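Putative secreted endoglycosylceramidase (Rhodococcus hoagii, PDB 6JYZ) probably hydrolyses the O-glycosidic bond that joins the glycan to ceramide in galactose-linked glycosphingolipids, as a family 5 glycoside hydrolase. Local coordinates at residues A101-I106 / A202-E207; E108-A113 / P212-Y217. One frame throughout, in Å; residues are numbered along the deposited sequence.

Reading from the N terminus, helix 100-115 comes first and supplies one side of both contacts, 101-106 in its early turns and 108-113 further along. The chain then runs through strand 119-124 and a long excursion with helix 177-187 before helix 193-206 returns to close contact 1, a loop of 95 intervening residues. A short loop later strand 214-218 closes contact 2, with 98 residues between its segments. Because the segments alternate along the chain, the two loops cross rather than nest. The centres of contact 1 and contact 2 lie about 11 Å apart. Together they tie one outer helix of the barrel to a neighbouring helix and to the strand that follows it.

Contact 1: A101-I106 / A202-E207; sequences AYVARI and ARLAAE
The flat group that touches across this contact is the carboxylate of Glu207, whose OE1 comes within 4.0 Å of Val103 CG1. The ring of Tyr102 packs within its own helix, behind Ile106: it carries Ile106 CG1 on one face, 4.3 Å above its plane and offset toward the rim, with Arg105 NH1 in plane at its edge. The setting is the helical layer of the (β/α)8 barrel of glycoside hydrolase family 5, where helix 100-115 meets the C-terminal part of helix 193-206. Methyl-to-methyl approaches onto Leu204 CD1, from Val103 CG2 and Ile106 CD1, are the evidence for apolar packing. The segments bury 146 Å² between them, and no hydrogen bond crosses.

Val103 is shared between two partners by its branches. CG1 stands opposite the backbone N (chi1 175°) and lies 3.9 Å from Glu207 CG, the two side chains crossing at about a right angle; CG2 is 4.3 Å from Leu204 CD1. The Glu207 chain is bent at chi2 (-68°); its CB and CG pass across Val103 CG1, and OE1 forms a salt bridge with Arg107, one turn beyond Val103. The CB of Leu204 does not aim straight at helix 100-115, yet its end leans in, and Ile86 of strand 81-86 touches both Leu204 and Ile106. Ile106 bridges ring and leucine: while CG1 rests over Tyr102, its terminal CD1 approaches Leu204 CD1 to 4.3 Å.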
ATOM      1  N   ALA A 101      -5.134   4.383  22.331  1.00  9.19           N
ATOM      2  CA  ALA A 101      -3.770   3.977  22.524  1.00 10.45           C
ATOM      3  C   ALA A 101      -3.204   3.357  21.233  1.00 10.63           C
ATOM      4  O   ALA A 101      -2.015   3.526  20.928  1.00 11.65           O
ATOM      5  CB  ALA A 101      -3.633   2.963  23.639  1.00 11.97           C
ATOM      6  N   TYR A 102      -4.049   2.655  20.471  1.00  9.58           N
ATOM      7  CA  TYR A 102      -3.591   2.175  19.143  1.00  9.51           C
ATOM      8  C   TYR A 102      -3.429   3.345  18.215  1.00 10.28           C
ATOM      9  O   TYR A 102      -2.409   3.435  17.471  1.00 10.69           O
ATOM     10  CB  TYR A 102      -4.613   1.168  18.632  1.00  9.78           C
ATOM     11  CG  TYR A 102      -4.219   0.571  17.279  1.00  9.25           C
ATOM     12  CD1 TYR A 102      -3.126  -0.244  17.181  1.00  9.82           C
ATOM     13  CD2 TYR A 102      -4.970   0.841  16.129  1.00  9.78           C
ATOM     14  CE1 TYR A 102      -2.719  -0.830  15.966  1.00 10.04           C
ATOM     15  CE2 TYR A 102      -4.596   0.243  14.919  1.00 10.02           C
ATOM     16  CZ  TYR A 102      -3.502  -0.555  14.869  1.00  9.53           C
ATOM     17  OH  TYR A 102      -3.225  -1.187  13.655  1.00 10.77           O
ATOM     18  N   VAL A 103      -4.303   4.343  18.241  1.00  9.98           N
ATOM     19  CA  VAL A 103      -4.136   5.552  17.454  1.00 10.72           C
ATOM     20  C   VAL A 103      -2.830   6.230  17.808  1.00 10.35           C
ATOM     21  O   VAL A 103      -2.135   6.741  16.920  1.00 10.78           O
ATOM     22  CB  VAL A 103      -5.304   6.539  17.631  1.00 10.87           C
ATOM     23  CG1 VAL A 103      -5.005   7.829  16.870  1.00 13.22           C
ATOM     24  CG2 VAL A 103      -6.587   5.889  17.089  1.00 12.51           C
ATOM     25  N   ALA A 104      -2.411   6.238  19.094  1.00 10.54           N
ATOM     26  CA  ALA A 104      -1.141   6.893  19.420  1.00 10.46           C
ATOM     27  C   ALA A 104       0.006   6.109  18.823  1.00 10.25           C
ATOM     28  O   ALA A 104       0.998   6.761  18.445  1.00 11.60           O
ATOM     29  CB  ALA A 104      -1.019   6.953  20.955  1.00 11.69           C
ATOM     30  N   ARG A 105      -0.061   4.783  18.675  1.00 10.23           N
ATOM     31  CA  ARG A 105       1.014   4.096  17.970  1.00 10.72           C
ATOM     32  C   ARG A 105       1.006   4.484  16.502  1.00 10.41           C
ATOM     33  O   ARG A 105       2.105   4.651  15.903  1.00 10.94           O
ATOM     34  CB  ARG A 105       0.810   2.587  18.053  1.00 12.62           C
ATOM     35  CG  ARG A 105       0.938   2.045  19.494  1.00 12.65           C
ATOM     36  CD  ARG A 105       0.559   0.603  19.696  1.00 16.03           C
ATOM     37  NE  ARG A 105       1.467  -0.262  18.957  1.00 17.63           N
ATOM     38  CZ  ARG A 105       1.147  -1.484  18.585  1.00 21.17           C
ATOM     39  NH1 ARG A 105      -0.079  -1.960  18.748  1.00 23.70           N
ATOM     40  NH2 ARG A 105       2.053  -2.205  17.956  1.00 22.64           N
ATOM     41  N   ILE A 106      -0.145   4.626  15.870  1.00 10.29           N
ATOM     42  CA  ILE A 106      -0.211   5.116  14.479  1.00 10.54           C
ATOM     43  C   ILE A 106       0.415   6.500  14.407  1.00 11.14           C
ATOM     44  O   ILE A 106       1.221   6.800  13.489  1.00 10.93           O
ATOM     45  CB  ILE A 106      -1.663   5.130  13.993  1.00 10.19           C
ATOM     46  CG1 ILE A 106      -2.240   3.716  13.978  1.00 10.70           C
ATOM     47  CG2 ILE A 106      -1.730   5.750  12.593  1.00 10.82           C
ATOM     48  CD1 ILE A 106      -3.723   3.661  13.649  1.00 11.79           C
ATOM     49  N   ALA A 202     -14.173   7.415  10.117  1.00  9.83           N
ATOM     50  CA  ALA A 202     -14.412   8.842  10.417  1.00  9.92           C
ATOM     51  C   ALA A 202     -13.630   9.247  11.665  1.00 10.16           C
ATOM     52  O   ALA A 202     -12.958  10.306  11.669  1.00 10.61           O
ATOM     53  CB  ALA A 202     -15.895   9.071  10.583  1.00 11.07           C
ATOM     54  N   ARG A 203     -13.667   8.395  12.688  1.00  9.55           N
ATOM     55  CA  ARG A 203     -12.961   8.708  13.946  1.00 10.84           C
ATOM     56  C   ARG A 203     -11.470   8.787  13.668  1.00 10.80           C
ATOM     57  O   ARG A 203     -10.770   9.656  14.209  1.00 11.46           O
ATOM     58  CB  ARG A 203     -13.278   7.633  14.984  1.00 10.01           C
ATOM     59  CG  ARG A 203     -14.711   7.780  15.494  1.00 10.34           C
ATOM     60  CD  ARG A 203     -15.053   6.549  16.314  1.00 11.32           C
ATOM     61  NE  ARG A 203     -16.342   6.777  16.985  1.00 11.49           N
ATOM     62  CZ  ARG A 203     -16.861   5.898  17.801  1.00 10.25           C
ATOM     63  NH1 ARG A 203     -16.413   4.674  17.919  1.00 11.04           N
ATOM     64  NH2 ARG A 203     -17.924   6.290  18.530  1.00 12.35           N
ATOM     65  N   LEU A 204     -10.912   7.885  12.844  1.00 10.04           N
ATOM     66  CA  LEU A 204      -9.479   7.929  12.556  1.00 10.10           C
ATOM     67  C   LEU A 204      -9.123   9.126  11.710  1.00 10.09           C
ATOM     68  O   LEU A 204      -8.072   9.759  11.979  1.00 11.01           O
ATOM     69  CB  LEU A 204      -9.087   6.604  11.876  1.00 10.98           C
ATOM     70  CG  LEU A 204      -7.588   6.479  11.585  1.00 10.73           C
ATOM     71  CD1 LEU A 204      -6.764   6.577  12.877  1.00 12.64           C
ATOM     72  CD2 LEU A 204      -7.289   5.186  10.866  1.00 12.09           C
ATOM     73  N   ALA A 205      -9.947   9.483  10.720  1.00 10.27           N
ATOM     74  CA  ALA A 205      -9.603  10.655   9.929  1.00 10.47           C
ATOM     75  C   ALA A 205      -9.580  11.885  10.816  1.00 11.75           C
ATOM     76  O   ALA A 205      -8.772  12.803  10.580  1.00 12.08           O
ATOM     77  CB  ALA A 205     -10.619  10.830   8.799  1.00 12.40           C
ATOM     78  N   ALA A 206     -10.501  12.000  11.745  1.00 10.71           N
ATOM     79  CA  ALA A 206     -10.501  13.150  12.650  1.00 10.84           C
ATOM     80  C   ALA A 206      -9.153  13.266  13.380  1.00 11.12           C
ATOM     81  O   ALA A 206      -8.722  14.419  13.627  1.00 13.72           O
ATOM     82  CB  ALA A 206     -11.672  13.085  13.645  1.00 12.28           C
ATOM     83  N   GLU A 207      -8.499  12.181  13.706  1.00 11.22           N
ATOM     84  CA  GLU A 207      -7.230  12.188  14.427  1.00 11.69           C
ATOM     85  C   GLU A 207      -6.091  12.715  13.613  1.00 11.72           C
ATOM     86  O   GLU A 207      -5.015  12.998  14.197  1.00 13.91           O
ATOM     87  CB  GLU A 207      -6.939  10.753  14.877  1.00 11.95           C
ATOM     88  CG  GLU A 207      -7.902  10.168  15.868  1.00 13.58           C
ATOM     89  CD  GLU A 207      -7.862  10.794  17.220  1.00 16.70           C
ATOM     90  OE1 GLU A 207      -6.821  11.243  17.690  1.00 17.84           O
ATOM     91  OE2 GLU A 207      -8.927  10.826  17.847  1.00 20.15           O
TER

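Contact 2: E108-A113 / P212-Y217; sequences EAVQDA and PAVVGY
Val110 of helix 100-115 packs on Ala213 and Val214 at the start of strand 214-218, a helix-on-strand contact of the (β/α)8 barrel of glycoside hydrolase family 5. The backbones come nearest at Val110 and Ala213, whose CA atoms are 7.1 Å apart. All three touching side chains are buried; the segments hide 100 Å² in total, and no hydrogen bond passes between them.

Val110 is the projecting residue, its CB directed at the strand. With CG1 trans to the backbone N (chi1 170°), that methyl reaches between two partners, lying 4.2 Å from Ala213 CB and 4.0 Å from Val214 CG2. The second methyl also takes part, since Val110 CG2 is 4.2 Å from the same Val214 CG2. One methyl of Val214 therefore faces both branches of Val110. The two valine side chains cross at about a right angle. On Val214 it is the branch beside the backbone N, trans to the carbonyl carbon, that does the touching.

Neighbouring side chains extend the packing. Phe208, in the loop after helix 193-206, touches both valines, and Val110 also rests on Thr120 of strand 119-124. That strand lies alongside 214-218 in the barrel: the backbone of Thr120 is hydrogen-bonded to Ala213 and Val215, the residues that flank Val214. Ala213 has its own anchor just upstream, its backbone N hydrogen-bonding to Glu211 OE2.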
ATOM      1  N   GLU A 108       2.618   7.931  16.312  1.00 10.98           N
ATOM      2  CA  GLU A 108       4.069   7.834  16.445  1.00 12.22           C
ATOM      3  C   GLU A 108       4.712   7.384  15.149  1.00 11.98           C
ATOM      4  O   GLU A 108       5.761   7.919  14.771  1.00 12.50           O
ATOM      5  CB  GLU A 108       4.407   6.897  17.618  1.00 12.42           C
ATOM      6  CG  GLU A 108       5.911   6.722  17.836  1.00 16.29           C
ATOM      7  CD  GLU A 108       6.102   5.631  18.871  1.00 23.72           C
ATOM      8  OE1 GLU A 108       5.725   4.467  18.664  1.00 24.85           O
ATOM      9  OE2 GLU A 108       6.517   6.000  19.964  1.00 30.42           O
ATOM     10  N   ALA A 109       4.127   6.388  14.460  1.00 10.66           N
ATOM     11  CA  ALA A 109       4.662   5.979  13.161  1.00 10.43           C
ATOM     12  C   ALA A 109       4.557   7.102  12.145  1.00 11.06           C
ATOM     13  O   ALA A 109       5.532   7.303  11.352  1.00 11.22           O
ATOM     14  CB  ALA A 109       3.888   4.746  12.680  1.00 12.48           C
ATOM     15  N   VAL A 110       3.487   7.862  12.103  1.00 10.28           N
ATOM     16  CA  VAL A 110       3.355   8.968  11.184  1.00 10.63           C
ATOM     17  C   VAL A 110       4.443   9.983  11.465  1.00 11.86           C
ATOM     18  O   VAL A 110       5.022  10.566  10.530  1.00 11.44           O
ATOM     19  CB  VAL A 110       1.970   9.606  11.282  1.00 10.57           C
ATOM     20  CG1 VAL A 110       1.865  10.910  10.524  1.00 11.91           C
ATOM     21  CG2 VAL A 110       0.903   8.639  10.723  1.00 12.05           C
ATOM     22  N   GLN A 111       4.697  10.288  12.752  1.00 11.43           N
ATOM     23  CA  GLN A 111       5.691  11.310  13.100  1.00 11.95           C
ATOM     24  C   GLN A 111       7.092  10.784  12.831  1.00 11.86           C
ATOM     25  O   GLN A 111       7.908  11.565  12.292  1.00 12.06           O
ATOM     26  CB  GLN A 111       5.530  11.647  14.604  1.00 14.74           C
ATOM     27  CG  GLN A 111       6.433  12.855  14.981  1.00 19.07           C
ATOM     28  CD  GLN A 111       6.016  14.124  14.254  1.00 24.18           C
ATOM     29  OE1 GLN A 111       4.867  14.545  14.185  1.00 23.45           O
ATOM     30  NE2 GLN A 111       6.971  14.771  13.619  1.00 26.22           N
ATOM     31  N   ASP A 112       7.407   9.553  13.103  1.00 11.97           N
ATOM     32  CA  ASP A 112       8.714   9.015  12.773  1.00 12.73           C
ATOM     33  C   ASP A 112       8.939   8.997  11.270  1.00 12.31           C
ATOM     34  O   ASP A 112      10.050   9.340  10.779  1.00 13.13           O
ATOM     35  CB  ASP A 112       8.862   7.596  13.303  1.00 14.21           C
ATOM     36  CG  ASP A 112       9.003   7.494  14.834  1.00 16.09           C
ATOM     37  OD1 ASP A 112       9.421   8.523  15.481  1.00 19.01           O
ATOM     38  OD2 ASP A 112       8.768   6.376  15.347  1.00 18.36           O
ATOM     39  N   ALA A 113       7.921   8.661  10.485  1.00 11.18           N
ATOM     40  CA  ALA A 113       8.047   8.763   9.029  1.00 11.26           C
ATOM     41  C   ALA A 113       8.255  10.219   8.639  1.00 11.24           C
ATOM     42  O   ALA A 113       9.187  10.510   7.851  1.00 11.10           O
ATOM     43  CB  ALA A 113       6.769   8.149   8.414  1.00 11.78           C
ATOM     44  N   PRO A 212      -0.392  17.212   7.472  1.00 11.51           N
ATOM     45  CA  PRO A 212      -0.053  17.108   6.048  1.00 12.09           C
ATOM     46  C   PRO A 212       0.775  15.849   5.764  1.00 11.73           C
ATOM     47  O   PRO A 212       0.807  15.441   4.583  1.00 12.82           O
ATOM     48  CB  PRO A 212       0.783  18.386   5.762  1.00 13.71           C
ATOM     49  CG  PRO A 212       1.347  18.766   7.114  1.00 14.64           C
ATOM     50  CD  PRO A 212       0.257  18.407   8.129  1.00 12.32           C
ATOM     51  N   ALA A 213       1.433  15.239   6.729  1.00 10.94           N
ATOM     52  CA  ALA A 213       2.220  14.059   6.410  1.00 10.94           C
ATOM     53  C   ALA A 213       1.336  12.896   6.068  1.00 11.05           C
ATOM     54  O   ALA A 213       1.860  11.902   5.567  1.00 11.69           O
ATOM     55  CB  ALA A 213       3.066  13.746   7.600  1.00 12.52           C
ATOM     56  N   VAL A 214       0.055  12.902   6.417  1.00 10.96           N
ATOM     57  CA  VAL A 214      -0.835  11.817   6.036  1.00 10.88           C
ATOM     58  C   VAL A 214      -1.314  12.137   4.625  1.00 11.43           C
ATOM     59  O   VAL A 214      -1.975  13.139   4.373  1.00 12.79           O
ATOM     60  CB  VAL A 214      -1.983  11.665   7.031  1.00 10.85           C
ATOM     61  CG1 VAL A 214      -3.100  10.730   6.483  1.00 12.80           C
ATOM     62  CG2 VAL A 214      -1.455  11.145   8.365  1.00 12.88           C
ATOM     63  N   VAL A 215      -0.932  11.270   3.682  1.00 11.40           N
ATOM     64  CA  VAL A 215      -1.405  11.418   2.311  1.00 11.24           C
ATOM     65  C   VAL A 215      -2.927  11.341   2.261  1.00 10.62           C
ATOM     66  O   VAL A 215      -3.599  12.115   1.640  1.00 10.15           O
ATOM     67  CB  VAL A 215      -0.844  10.240   1.475  1.00 11.10           C
ATOM     68  CG1 VAL A 215      -1.347  10.355   0.004  1.00 13.31           C
ATOM     69  CG2 VAL A 215       0.681  10.177   1.536  1.00 13.03           C
ATOM     70  N   GLY A 216      -3.423  10.325   2.984  1.00 11.40           N
ATOM     71  CA  GLY A 216      -4.826   9.992   2.948  1.00 12.29           C
ATOM     72  C   GLY A 216      -5.014   8.529   3.298  1.00 10.17           C
ATOM     73  O   GLY A 216      -4.189   7.928   3.994  1.00 10.53           O
ATOM     74  N   TYR A 217      -6.161   8.039   2.797  1.00  9.86           N
ATOM     75  CA  TYR A 217      -6.790   6.892   3.441  1.00 10.08           C
ATOM     76  C   TYR A 217      -7.048   5.834   2.371  1.00  8.88           C
ATOM     77  O   TYR A 217      -7.819   6.120   1.431  1.00  9.99           O
ATOM     78  CB  TYR A 217      -8.154   7.310   4.009  1.00 10.90           C
ATOM     79  CG  TYR A 217      -8.140   8.648   4.703  1.00 12.97           C
ATOM     80  CD1 TYR A 217      -7.455   8.844   5.864  1.00 13.30           C
ATOM     81  CD2 TYR A 217      -8.829   9.687   4.108  1.00 14.05           C
ATOM     82  CE1 TYR A 217      -7.466  10.151   6.485  1.00 14.00           C
ATOM     83  CE2 TYR A 217      -8.866  10.947   4.666  1.00 15.68           C
ATOM     84  CZ  TYR A 217      -8.209  11.125   5.870  1.00 12.14           C
ATOM     85  OH  TYR A 217      -8.266  12.398   6.435  1.00 17.78           O
TER